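AbyA5 (Verrucosispora maris, PDB 4YWF) catalyses acetate elimination during spirotetronate biosynthesis, acting as a lyase although it is built like an esterase of the alpha/beta-hydrolase superfamily. Local coordinates at residues I117-L122 / R130-G135; L145-G150 / A172-M177; L77-F82 / V104-R109; I154-A159 / V180-L185. The protein carries 4 engineered substitutions. One frame throughout, in Å; residues are numbered along the deposited sequence.

Interaction 1: residues I117-L122 / R130-G135; sequences IERLEL and RAWAAG
R119, reaching across from the edge strand, slips its guanidinium between two side chains of its neighbour, W132 over one face and R130 over the other. Its extended chain turns at chi3 (-91°), which carries the flat group along the indole: R119 CB lies 3.6 Å from W132 CZ3, and farther out R119 CZ sits 3.7 Å from W132 CH2. The two planes are inclined by 45°, so the contact is no flat stack. On the opposite face R130 crosses the guanidinium at a slant; the spacing of R119 NH2 and R130 NH1, two like-charged donors, is short enough to be doubtful in detail. E121 probably offsets part of this charge. It runs beside R130 and forms a salt bridge, E121 OE1 lying 2.7 Å from R130 NH2, the carboxylate and guanidinium planes turned 68° apart. Charged groups thus line one face of a beta hairpin, strands 118-124 and 127-134, at the border of the alpha/beta-hydrolase sheet. Paired antiparallel backbone bonds knit it together, among them E118 N to A133 O at 2.8 Å and the bond from L120 N to A131 O. A leucine in place of R130 would probably leave the E121 carboxylate without its charged mate and uncover one face of the R119 guanidinium. The other face of the hairpin is apolar where L120 meets A131 and A133, L120 CD1 standing 4.1 Å from A133 CB, whereas E118 on that side turns its carboxylate to R205. At the beginning of the pairing, I117 CG2 meets the indole obliquely, 3.9 Å from W132 CE3.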
loop_
_atom_site.group_PDB
_atom_site.type_symbol
_atom_site.label_atom_id
_atom_site.label_comp_id
_atom_site.label_asym_id
_atom_site.label_seq_id
_atom_site.Cartn_x
_atom_site.Cartn_y
_atom_site.Cartn_z
ATOM N N ILE A 117 14.474 -2.845 -13.437
ATOM C CA ILE A 117 13.068 -3.062 -13.063
ATOM C C ILE A 117 12.536 -4.300 -13.729
ATOM O O ILE A 117 12.486 -4.379 -14.943
ATOM C CB ILE A 117 12.115 -1.879 -13.375
ATOM C CG1 ILE A 117 12.669 -0.572 -12.771
ATOM C CG2 ILE A 117 10.730 -2.175 -12.817
ATOM C CD1 ILE A 117 11.709 0.613 -12.816
ATOM N N GLU A 118 12.110 -5.246 -12.896
ATOM C CA GLU A 118 11.633 -6.533 -13.320
ATOM C C GLU A 118 10.256 -6.851 -12.776
ATOM O O GLU A 118 9.944 -6.544 -11.662
ATOM C CB GLU A 118 12.598 -7.615 -12.846
ATOM C CG GLU A 118 12.255 -9.029 -13.268
ATOM C CD GLU A 118 13.326 -10.034 -12.802
ATOM O OE1 GLU A 118 14.512 -9.632 -12.606
ATOM O OE2 GLU A 118 12.972 -11.228 -12.597
ATOM N N ARG A 119 9.459 -7.500 -13.586
ATOM C CA ARG A 119 8.132 -7.966 -13.200
ATOM C C ARG A 119 8.216 -9.350 -12.584
ATOM O O ARG A 119 8.851 -10.249 -13.138
ATOM C CB ARG A 119 7.261 -8.029 -14.463
ATOM C CG ARG A 119 5.988 -8.836 -14.292
ATOM C CD ARG A 119 5.194 -8.894 -15.579
ATOM N NE ARG A 119 4.266 -7.793 -15.593
ATOM C CZ ARG A 119 4.061 -6.979 -16.614
ATOM N NH1 ARG A 119 4.678 -7.164 -17.794
ATOM N NH2 ARG A 119 3.174 -6.001 -16.468
ATOM N N LEU A 120 7.565 -9.530 -11.452
ATOM C CA LEU A 120 7.411 -10.814 -10.822
ATOM C C LEU A 120 5.919 -11.195 -10.932
ATOM O O LEU A 120 5.053 -10.395 -10.737
ATOM C CB LEU A 120 7.794 -10.726 -9.360
ATOM C CG LEU A 120 9.182 -10.171 -9.030
ATOM C CD1 LEU A 120 9.365 -10.130 -7.511
ATOM C CD2 LEU A 120 10.250 -11.046 -9.699
ATOM N N GLU A 121 5.640 -12.448 -11.231
ATOM C CA GLU A 121 4.259 -12.977 -11.280
ATOM C C GLU A 121 4.252 -14.260 -10.450
ATOM O O GLU A 121 5.041 -15.174 -10.703
ATOM C CB GLU A 121 3.851 -13.256 -12.729
ATOM C CG GLU A 121 2.326 -13.409 -12.918
ATOM C CD GLU A 121 1.800 -12.929 -14.293
ATOM O OE1 GLU A 121 2.444 -12.090 -14.972
ATOM O OE2 GLU A 121 0.716 -13.374 -14.703
ATOM N N LEU A 122 3.414 -14.294 -9.425
ATOM C CA LEU A 122 3.266 -15.426 -8.542
ATOM C C LEU A 122 1.890 -16.046 -8.761
ATOM O O LEU A 122 0.866 -15.460 -8.471
ATOM C CB LEU A 122 3.405 -14.972 -7.083
ATOM C CG LEU A 122 4.758 -14.341 -6.688
ATOM C CD1 LEU A 122 4.975 -12.886 -7.161
ATOM C CD2 LEU A 122 4.898 -14.374 -5.184
ATOM N N ARG A 130 0.902 -10.032 -9.008
ATOM C CA ARG A 130 2.040 -9.403 -9.700
ATOM C C ARG A 130 2.760 -8.367 -8.835
ATOM O O ARG A 130 2.157 -7.747 -7.944
ATOM C CB ARG A 130 1.609 -8.747 -11.039
ATOM C CG ARG A 130 1.324 -9.770 -12.115
ATOM C CD ARG A 130 0.485 -9.237 -13.259
ATOM N NE ARG A 130 0.785 -9.965 -14.497
ATOM C CZ ARG A 130 1.205 -9.421 -15.640
ATOM N NH1 ARG A 130 1.344 -8.106 -15.770
ATOM N NH2 ARG A 130 1.482 -10.203 -16.681
ATOM N N ALA A 131 4.046 -8.154 -9.130
ATOM C CA ALA A 131 4.896 -7.245 -8.366
ATOM C C ALA A 131 5.924 -6.659 -9.302
ATOM O O ALA A 131 6.206 -7.231 -10.381
ATOM C CB ALA A 131 5.527 -8.020 -7.204
ATOM N N TRP A 132 6.477 -5.520 -8.933
ATOM C CA TRP A 132 7.585 -4.919 -9.656
ATOM C C TRP A 132 8.766 -4.907 -8.716
ATOM O O TRP A 132 8.579 -4.666 -7.528
ATOM C CB TRP A 132 7.274 -3.485 -10.068
ATOM C CG TRP A 132 6.231 -3.380 -11.079
ATOM C CD1 TRP A 132 4.942 -2.923 -10.904
ATOM C CD2 TRP A 132 6.351 -3.739 -12.465
ATOM N NE1 TRP A 132 4.253 -2.976 -12.117
ATOM C CE2 TRP A 132 5.098 -3.474 -13.081
ATOM C CE3 TRP A 132 7.405 -4.215 -13.256
ATOM C CZ2 TRP A 132 4.869 -3.722 -14.422
ATOM C CZ3 TRP A 132 7.175 -4.410 -14.624
ATOM C CH2 TRP A 132 5.930 -4.158 -15.179
ATOM N N ALA A 133 9.967 -5.168 -9.226
ATOM C CA ALA A 133 11.141 -5.243 -8.371
ATOM C C ALA A 133 12.375 -4.632 -9.016
ATOM O O ALA A 133 12.448 -4.513 -10.236
ATOM C CB ALA A 133 11.433 -6.679 -8.023
ATOM N N ALA A 134 13.337 -4.261 -8.163
ATOM C CA ALA A 134 14.628 -3.775 -8.653
ATOM C C ALA A 134 15.639 -4.109 -7.630
ATOM O O ALA A 134 15.283 -4.429 -6.493
ATOM C CB ALA A 134 14.632 -2.288 -8.906
ATOM N N GLY A 135 16.901 -4.079 -8.040
ATOM C CA GLY A 135 18.006 -4.361 -7.108
ATOM C C GLY A 135 18.170 -5.844 -6.826
ATOM O O GLY A 135 18.868 -6.203 -5.886
#

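Interaction 2: residues L145-G150 / A172-M177; sequences LLMTGG and AVVTEM. Engineered in segment 172-177: M177 (natural residue Leu).
No ring or planar side chain carries the contact between L145-G150 and A172-M177; its flat elements are the peptide groups, joined by alternating N-H to O bonds. V173 N gives its hydrogen to L145 O at 2.9 Å, M147 N bonds to V173 O at 2.8 Å, and T175 N reaches M147 O at 3.0 Å. The pair is the parallel core of a beta-alpha-beta unit, strand 143-148, helix 162-167 and strand 171-174, within the alpha/beta-hydrolase sheet. Side chains lie above and below these peptides. On the face covered by helix 162-167, L145 sits beside A172 and M147 beside V174, with M147 CB 3.8 Å from V174 CG2. On the face where L146 packs against helix 194-201, L146 runs alongside V173 and brings L146 CD2 to 3.9 Å from V173 CB. Farther along, T148 and T175 point the same way and press their methyls together, T148 CG2 to T175 CG2 being a tight 3.5 Å. Their hydroxyls turn to other partners, T148 OG1 to S219 and T175 OG1 to the carbonyl of R130. Past the strands the backbones diverge and water takes over: one molecule accepts from G149 N and reaches T175 O, while a second accepts from M177 N and lies 2.8 Å from G150 O. M177, an engineered residue present as selenomethionine, turns back at its last torsion (chi3 67°), which places M177 SE 3.6 Å from G149 O.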
loop_
_atom_site.group_PDB
_atom_site.type_symbol
_atom_site.label_atom_id
_atom_site.label_comp_id
_atom_site.label_asym_id
_atom_site.label_seq_id
_atom_site.Cartn_x
_atom_site.Cartn_y
_atom_site.Cartn_z
ATOM N N LEU A 145 13.469 -4.746 0.654
ATOM C CA LEU A 145 12.443 -3.785 1.042
ATOM C C LEU A 145 11.125 -4.145 0.386
ATOM O O LEU A 145 10.980 -4.078 -0.852
ATOM C CB LEU A 145 12.839 -2.351 0.774
ATOM C CG LEU A 145 11.829 -1.269 1.149
ATOM C CD1 LEU A 145 11.499 -1.133 2.619
ATOM C CD2 LEU A 145 12.465 0.020 0.706
ATOM N N LEU A 146 10.190 -4.631 1.212
ATOM C CA LEU A 146 8.894 -4.935 0.698
ATOM C C LEU A 146 7.954 -3.700 0.811
ATOM O O LEU A 146 7.780 -3.154 1.880
ATOM C CB LEU A 146 8.297 -6.131 1.422
ATOM C CG LEU A 146 8.912 -7.512 1.263
ATOM C CD1 LEU A 146 8.081 -8.506 1.989
ATOM C CD2 LEU A 146 9.060 -7.997 -0.177
HETATM N N MSE A 147 7.317 -3.296 -0.278
HETATM C CA MSE A 147 6.453 -2.107 -0.245
HETATM C C MSE A 147 5.094 -2.388 -0.693
HETATM O O MSE A 147 4.909 -2.907 -1.822
HETATM C CB MSE A 147 7.047 -1.034 -1.116
HETATM C CG MSE A 147 6.284 0.276 -0.897
HETATM SE SE MSE A 147 7.429 1.830 -1.304
HETATM C CE MSE A 147 6.250 3.333 -0.758
ATOM N N THR A 148 4.126 -1.971 0.123
ATOM C CA THR A 148 2.710 -2.045 -0.192
ATOM C C THR A 148 1.923 -0.853 0.348
ATOM O O THR A 148 2.265 -0.262 1.342
ATOM C CB THR A 148 2.049 -3.310 0.434
ATOM O OG1 THR A 148 2.223 -3.309 1.865
ATOM C CG2 THR A 148 2.644 -4.574 -0.129
ATOM N N GLY A 149 0.863 -0.492 -0.354
ATOM C CA GLY A 149 -0.051 0.529 0.082
ATOM C C GLY A 149 -1.316 -0.082 0.717
ATOM O O GLY A 149 -1.360 -1.259 1.061
ATOM N N GLY A 150 -2.300 0.788 0.917
ATOM C CA GLY A 150 -3.586 0.455 1.438
ATOM C C GLY A 150 -4.569 0.018 0.379
ATOM O O GLY A 150 -4.189 -0.488 -0.687
ATOM N N ALA A 172 14.257 -4.275 -3.733
ATOM C CA ALA A 172 13.000 -3.568 -3.502
ATOM C C ALA A 172 11.902 -4.248 -4.331
ATOM O O ALA A 172 12.094 -4.534 -5.501
ATOM C CB ALA A 172 13.115 -2.069 -3.844
ATOM N N VAL A 173 10.800 -4.582 -3.671
ATOM C CA VAL A 173 9.693 -5.264 -4.312
ATOM C C VAL A 173 8.392 -4.566 -3.947
ATOM O O VAL A 173 8.005 -4.501 -2.748
ATOM C CB VAL A 173 9.562 -6.678 -3.826
ATOM C CG1 VAL A 173 8.360 -7.327 -4.485
ATOM C CG2 VAL A 173 10.837 -7.466 -4.108
ATOM N N VAL A 174 7.691 -4.071 -4.943
ATOM C CA VAL A 174 6.515 -3.245 -4.711
ATOM C C VAL A 174 5.328 -4.081 -5.239
ATOM O O VAL A 174 5.318 -4.574 -6.397
ATOM C CB VAL A 174 6.585 -1.907 -5.465
ATOM C CG1 VAL A 174 5.228 -1.207 -5.422
ATOM C CG2 VAL A 174 7.671 -0.988 -4.860
ATOM N N THR A 175 4.380 -4.302 -4.387
ATOM C CA THR A 175 3.156 -4.961 -4.816
ATOM C C THR A 175 1.940 -4.202 -4.259
ATOM O O THR A 175 2.058 -2.993 -3.899
ATOM C CB THR A 175 3.233 -6.448 -4.418
ATOM O OG1 THR A 175 2.119 -7.188 -4.963
ATOM C CG2 THR A 175 3.308 -6.558 -2.913
ATOM N N GLU A 176 0.807 -4.899 -4.143
ATOM C CA GLU A 176 -0.467 -4.272 -3.810
ATOM C C GLU A 176 -1.311 -5.305 -3.048
ATOM O O GLU A 176 -1.014 -6.499 -3.073
ATOM C CB GLU A 176 -1.210 -3.792 -5.085
ATOM C CG GLU A 176 -1.278 -4.913 -6.138
ATOM C CD GLU A 176 -1.369 -4.379 -7.562
ATOM O OE1 GLU A 176 -1.567 -3.176 -7.680
ATOM O OE2 GLU A 176 -1.264 -5.180 -8.541
HETATM N N MSE A 177 -2.324 -4.839 -2.333
HETATM C CA MSE A 177 -3.144 -5.734 -1.471
HETATM C C MSE A 177 -4.012 -6.716 -2.226
HETATM O O MSE A 177 -4.207 -6.528 -3.427
HETATM C CB MSE A 177 -4.035 -4.864 -0.548
HETATM C CG MSE A 177 -3.164 -4.331 0.585
HETATM SE SE MSE A 177 -4.175 -3.289 1.929
HETATM C CE MSE A 177 -5.252 -4.804 2.656
HETATM O O HOH W 1 0.410 -0.730 -3.467
HETATM O O HOH W 2 -2.261 -1.932 -2.037
#

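Interaction 3: residues L77-F82 / V104-R109; sequences LAATTF and VAVFDR
V106 and F107 of helix 94-111 meet A79, T80 and L77 of helix 76-87 in an antiparallel helix-helix packing, the two short axes 8.6 Å apart with their directions at 159°. These helices precede the hydrolase sheet in the chain, and the longer one leads on to its first strand. The contact is small and buried, with the backbones nearest where T80 and F107 pair at 5.9 Å from CA to CA. V106 comes first along the helix. With CG1 anti to the carbonyl carbon (chi1 -63°), CG2 falls between the backbone N and that carbon and meets T80, whose side chain runs past it the opposite way, V106 CG2 touching T80 OG1 at 3.4 Å. The same methyl also reaches the small side chain beside it, V106 CG2 to A79 CB 4.3 Å. F107 follows, its ring carried away from its own backbone N by a fully extended first torsion (chi1 -177°). T80 OG1 meets this ring at the edge, near its plane, while the hydroxyl is hydrogen-bonded within its own helix to the carbonyl of L76. W132 packs edge-to-face with F107, tying the helix pair to the sheet. L77 closes the contact from an oblique direction, with L77 CD2 4.4 Å from F107 CD1.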
loop_
_atom_site.group_PDB
_atom_site.type_symbol
_atom_site.label_atom_id
_atom_site.label_comp_id
_atom_site.label_asym_id
_atom_site.label_seq_id
_atom_site.Cartn_x
_atom_site.Cartn_y
_atom_site.Cartn_z
ATOM N N LEU A 77 4.848 8.466 -17.228
ATOM C CA LEU A 77 4.626 8.470 -15.770
ATOM C C LEU A 77 3.411 9.293 -15.418
ATOM O O LEU A 77 2.656 8.940 -14.503
ATOM C CB LEU A 77 5.895 8.977 -14.975
ATOM C CG LEU A 77 7.115 8.034 -14.919
ATOM C CD1 LEU A 77 8.128 8.437 -13.853
ATOM C CD2 LEU A 77 6.698 6.580 -14.669
ATOM N N ALA A 78 3.233 10.428 -16.086
ATOM C CA ALA A 78 1.990 11.164 -15.866
ATOM C C ALA A 78 0.811 10.343 -16.366
ATOM O O ALA A 78 -0.249 10.411 -15.764
ATOM C CB ALA A 78 2.008 12.536 -16.541
ATOM N N ALA A 79 0.964 9.579 -17.459
ATOM C CA ALA A 79 -0.184 8.803 -17.961
ATOM C C ALA A 79 -0.558 7.703 -17.004
ATOM O O ALA A 79 -1.735 7.491 -16.734
ATOM C CB ALA A 79 0.078 8.251 -19.320
ATOM N N THR A 80 0.469 7.019 -16.486
ATOM C CA THR A 80 0.365 6.061 -15.382
ATOM C C THR A 80 -0.484 6.597 -14.205
ATOM O O THR A 80 -1.468 5.992 -13.767
ATOM C CB THR A 80 1.778 5.716 -14.864
ATOM O OG1 THR A 80 2.537 5.008 -15.887
ATOM C CG2 THR A 80 1.709 4.839 -13.551
ATOM N N THR A 81 -0.127 7.784 -13.710
ATOM C CA THR A 81 -0.912 8.382 -12.638
ATOM C C THR A 81 -2.359 8.602 -13.063
ATOM O O THR A 81 -3.281 8.320 -12.296
ATOM C CB THR A 81 -0.304 9.759 -12.241
ATOM O OG1 THR A 81 1.079 9.579 -11.921
ATOM C CG2 THR A 81 -1.053 10.358 -11.057
ATOM N N PHE A 82 -2.576 9.163 -14.258
ATOM C CA PHE A 82 -3.915 9.488 -14.672
ATOM C C PHE A 82 -4.781 8.272 -14.944
ATOM O O PHE A 82 -5.878 8.300 -14.498
ATOM C CB PHE A 82 -4.011 10.482 -15.828
ATOM C CG PHE A 82 -3.528 11.853 -15.503
ATOM C CD1 PHE A 82 -3.407 12.300 -14.184
ATOM C CD2 PHE A 82 -3.160 12.707 -16.520
ATOM C CE1 PHE A 82 -2.931 13.576 -13.910
ATOM C CE2 PHE A 82 -2.739 13.981 -16.243
ATOM C CZ PHE A 82 -2.568 14.408 -14.947
ATOM N N VAL A 104 -1.211 -0.295 -16.244
ATOM C CA VAL A 104 -0.195 -1.339 -16.174
ATOM C C VAL A 104 0.645 -1.314 -17.456
ATOM O O VAL A 104 1.883 -1.332 -17.406
ATOM C CB VAL A 104 -0.806 -2.746 -15.987
ATOM C CG1 VAL A 104 0.276 -3.821 -16.159
ATOM C CG2 VAL A 104 -1.508 -2.856 -14.660
ATOM N N ALA A 105 -0.019 -1.276 -18.594
ATOM C CA ALA A 105 0.671 -1.249 -19.893
ATOM C C ALA A 105 1.635 -0.053 -20.103
ATOM O O ALA A 105 2.757 -0.257 -20.601
ATOM C CB ALA A 105 -0.339 -1.310 -21.044
ATOM N N VAL A 106 1.205 1.179 -19.781
ATOM C CA VAL A 106 2.055 2.329 -19.956
ATOM C C VAL A 106 3.210 2.287 -18.971
ATOM O O VAL A 106 4.323 2.649 -19.290
ATOM C CB VAL A 106 1.355 3.730 -19.899
ATOM C CG1 VAL A 106 0.380 3.837 -21.030
ATOM C CG2 VAL A 106 0.679 4.018 -18.586
ATOM N N PHE A 107 2.944 1.849 -17.744
ATOM C CA PHE A 107 4.022 1.674 -16.829
ATOM C C PHE A 107 5.047 0.601 -17.333
ATOM O O PHE A 107 6.310 0.820 -17.229
ATOM C CB PHE A 107 3.561 1.370 -15.410
ATOM C CG PHE A 107 4.698 1.274 -14.482
ATOM C CD1 PHE A 107 5.273 2.423 -13.981
ATOM C CD2 PHE A 107 5.340 0.057 -14.297
ATOM C CE1 PHE A 107 6.426 2.380 -13.210
ATOM C CE2 PHE A 107 6.493 -0.009 -13.526
ATOM C CZ PHE A 107 7.037 1.173 -13.000
ATOM N N ASP A 108 4.523 -0.496 -17.872
ATOM C CA ASP A 108 5.354 -1.612 -18.358
ATOM C C ASP A 108 6.306 -1.062 -19.457
ATOM O O ASP A 108 7.496 -1.424 -19.512
ATOM C CB ASP A 108 4.506 -2.728 -18.901
ATOM C CG ASP A 108 5.318 -3.968 -19.301
ATOM O OD1 ASP A 108 6.429 -4.287 -18.813
ATOM O OD2 ASP A 108 4.827 -4.682 -20.150
ATOM N N ARG A 109 5.739 -0.224 -20.324
ATOM C CA ARG A 109 6.419 0.433 -21.415
ATOM C C ARG A 109 7.513 1.379 -20.847
ATOM O O ARG A 109 8.682 1.279 -21.231
ATOM C CB ARG A 109 5.414 1.138 -22.321
#

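Interaction 4: residues I154-A159 / V180-L185; sequences IKEQWA and VGENEL
A salt-bridge network joins two loops of the alpha/beta-hydrolase fold, those that follow parallel strands 143-148 and 171-174, the end of the sheet where this fold usually gathers its active-site loops. At its centre K155 approaches E182 at about a right angle and bonds through K155 NZ to E182 OE1; their 2.5 Å separation is so short that its exact value is doubtful. The same ammonium grips E156 OE2 at 2.9 Å, on the syn side and 16° out of the carboxylate plane, and has a third partner in E176. A bend at the end of the lysine chain (chi4 -52°) aims the nitrogen into this cluster. An alanine at K155 would probably leave three carboxylates near one another without their shared cation, E156 OE2 and E182 OE1 being only 4.1 Å apart already. E156 is further held by the indole NH of W132. E182 belongs to a type II' beta turn from V180 to N183, closed by N183 N bonding to V180 O. G181, whose positive phi suits a glycine, comes up against the isoleucine: I154 CG2 lies 3.6 Å from G181 CA, and the same methyl stands 3.9 Å from V180 CG1.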
loop_
_atom_site.group_PDB
_atom_site.type_symbol
_atom_site.label_atom_id
_atom_site.label_comp_id
_atom_site.label_asym_id
_atom_site.label_seq_id
_atom_site.Cartn_x
_atom_site.Cartn_y
_atom_site.Cartn_z
ATOM N N ILE A 154 -2.633 1.052 -5.891
ATOM C CA ILE A 154 -1.999 0.081 -6.772
ATOM C C ILE A 154 -0.496 0.278 -6.818
ATOM O O ILE A 154 0.003 1.321 -6.485
ATOM C CB ILE A 154 -2.569 0.098 -8.217
ATOM C CG1 ILE A 154 -2.262 1.435 -8.899
ATOM C CG2 ILE A 154 -4.017 -0.339 -8.197
ATOM C CD1 ILE A 154 -2.416 1.377 -10.415
ATOM N N LYS A 155 0.200 -0.749 -7.266
ATOM C CA LYS A 155 1.652 -0.867 -7.060
ATOM C C LYS A 155 2.413 0.078 -8.013
ATOM O O LYS A 155 3.569 0.496 -7.759
ATOM C CB LYS A 155 2.073 -2.341 -7.292
ATOM C CG LYS A 155 1.682 -2.928 -8.659
ATOM C CD LYS A 155 1.942 -4.445 -8.793
ATOM C CE LYS A 155 1.648 -4.936 -10.212
ATOM N NZ LYS A 155 0.302 -4.573 -10.747
ATOM N N GLU A 156 1.737 0.467 -9.085
ATOM C CA GLU A 156 2.272 1.410 -10.016
ATOM C C GLU A 156 2.375 2.803 -9.403
ATOM O O GLU A 156 3.095 3.641 -9.925
ATOM C CB GLU A 156 1.431 1.434 -11.316
ATOM C CG GLU A 156 1.666 0.172 -12.198
ATOM C CD GLU A 156 0.839 -1.023 -11.753
ATOM O OE1 GLU A 156 -0.154 -0.853 -10.960
ATOM O OE2 GLU A 156 1.186 -2.142 -12.158
ATOM N N GLN A 157 1.744 3.033 -8.254
ATOM C CA GLN A 157 1.877 4.320 -7.577
ATOM C C GLN A 157 3.305 4.480 -7.049
ATOM O O GLN A 157 3.867 5.579 -7.031
ATOM C CB GLN A 157 0.903 4.365 -6.376
ATOM C CG GLN A 157 0.323 5.739 -6.073
ATOM C CD GLN A 157 -0.230 5.844 -4.652
ATOM O OE1 GLN A 157 -1.001 4.992 -4.197
ATOM N NE2 GLN A 157 0.161 6.898 -3.947
ATOM N N TRP A 158 3.863 3.361 -6.579
ATOM C CA TRP A 158 5.197 3.319 -5.971
ATOM C C TRP A 158 6.319 2.818 -6.854
ATOM O O TRP A 158 7.453 3.125 -6.576
ATOM C CB TRP A 158 5.175 2.396 -4.739
ATOM C CG TRP A 158 3.982 2.525 -3.896
ATOM C CD1 TRP A 158 3.005 1.594 -3.722
ATOM C CD2 TRP A 158 3.587 3.674 -3.152
ATOM N NE1 TRP A 158 2.042 2.085 -2.878
ATOM C CE2 TRP A 158 2.368 3.369 -2.532
ATOM C CE3 TRP A 158 4.143 4.932 -2.962
ATOM C CZ2 TRP A 158 1.707 4.272 -1.699
ATOM C CZ3 TRP A 158 3.505 5.819 -2.107
ATOM C CH2 TRP A 158 2.289 5.482 -1.502
ATOM N N ALA A 159 6.016 2.031 -7.897
ATOM C CA ALA A 159 7.041 1.401 -8.696
ATOM C C ALA A 159 8.038 2.337 -9.350
ATOM O O ALA A 159 9.168 1.955 -9.547
ATOM C CB ALA A 159 6.405 0.491 -9.764
ATOM N N VAL A 180 -6.596 -5.562 -4.956
ATOM C CA VAL A 180 -6.230 -4.279 -5.447
ATOM C C VAL A 180 -5.429 -4.512 -6.728
ATOM O O VAL A 180 -4.584 -5.412 -6.772
ATOM C CB VAL A 180 -5.388 -3.514 -4.397
ATOM C CG1 VAL A 180 -4.855 -2.221 -4.919
ATOM C CG2 VAL A 180 -6.191 -3.261 -3.122
ATOM N N GLY A 181 -5.731 -3.711 -7.779
ATOM C CA GLY A 181 -4.986 -3.742 -9.007
ATOM C C GLY A 181 -5.050 -5.117 -9.642
ATOM O O GLY A 181 -6.152 -5.653 -9.884
ATOM N N GLU A 182 -3.871 -5.738 -9.824
ATOM C CA GLU A 182 -3.784 -6.998 -10.455
ATOM C C GLU A 182 -3.721 -8.138 -9.431
ATOM O O GLU A 182 -3.593 -9.312 -9.836
ATOM C CB GLU A 182 -2.539 -7.080 -11.348
ATOM C CG GLU A 182 -2.375 -5.982 -12.375
ATOM C CD GLU A 182 -1.164 -6.272 -13.228
ATOM O OE1 GLU A 182 0.004 -5.965 -12.800
ATOM O OE2 GLU A 182 -1.377 -6.832 -14.346
ATOM N N ASN A 183 -3.760 -7.831 -8.127
ATOM C CA ASN A 183 -3.625 -8.868 -7.145
ATOM C C ASN A 183 -4.984 -9.542 -7.044
ATOM O O ASN A 183 -5.963 -8.924 -6.642
ATOM C CB ASN A 183 -3.167 -8.271 -5.809
ATOM C CG ASN A 183 -3.085 -9.302 -4.671
ATOM O OD1 ASN A 183 -3.779 -10.333 -4.663
ATOM N ND2 ASN A 183 -2.273 -9.010 -3.695
ATOM N N GLU A 184 -5.041 -10.812 -7.454
ATOM C CA GLU A 184 -6.292 -11.531 -7.602
ATOM C C GLU A 184 -6.901 -12.122 -6.326
ATOM O O GLU A 184 -8.032 -12.617 -6.348
ATOM C CB GLU A 184 -6.122 -12.644 -8.700
ATOM C CG GLU A 184 -6.249 -11.995 -10.099
ATOM C CD GLU A 184 -5.961 -12.934 -11.277
ATOM O OE1 GLU A 184 -5.848 -14.146 -11.063
ATOM O OE2 GLU A 184 -5.794 -12.436 -12.413
ATOM N N LEU A 185 -6.156 -12.104 -5.242
ATOM C CA LEU A 185 -6.566 -12.789 -4.032
ATOM C C LEU A 185 -7.745 -12.117 -3.319
ATOM O O LEU A 185 -8.027 -10.926 -3.484
ATOM C CB LEU A 185 -5.401 -12.860 -3.056
ATOM C CG LEU A 185 -4.100 -13.541 -3.490
ATOM C CD1 LEU A 185 -2.972 -13.029 -2.619
ATOM C CD2 LEU A 185 -4.186 -15.066 -3.436
#

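In the fold
Interactions 1 and 2 share one sheet: strands 127-134 and 171-174 are neighbours, and W132 O probably accepts a hydrogen bond from V174 N at 2.8 Å. Interaction 4 sits beside both, its centre about 8 Å from that of interaction 2 and about 11 Å from that of interaction 1. It meets interaction 2 through a salt bridge, E176 OE2 to K155 NZ at 2.8 Å. Interaction 3 is more remote, about 17 Å from interaction 2 between centres with no touch, yet it packs on interaction 4, where F107 CZ lies 3.4 Å from A159 CB. Interactions 2 and 4 include loops at the sheet end where hydrolase-fold active sites usually lie, consistent with a role there but not establishing one.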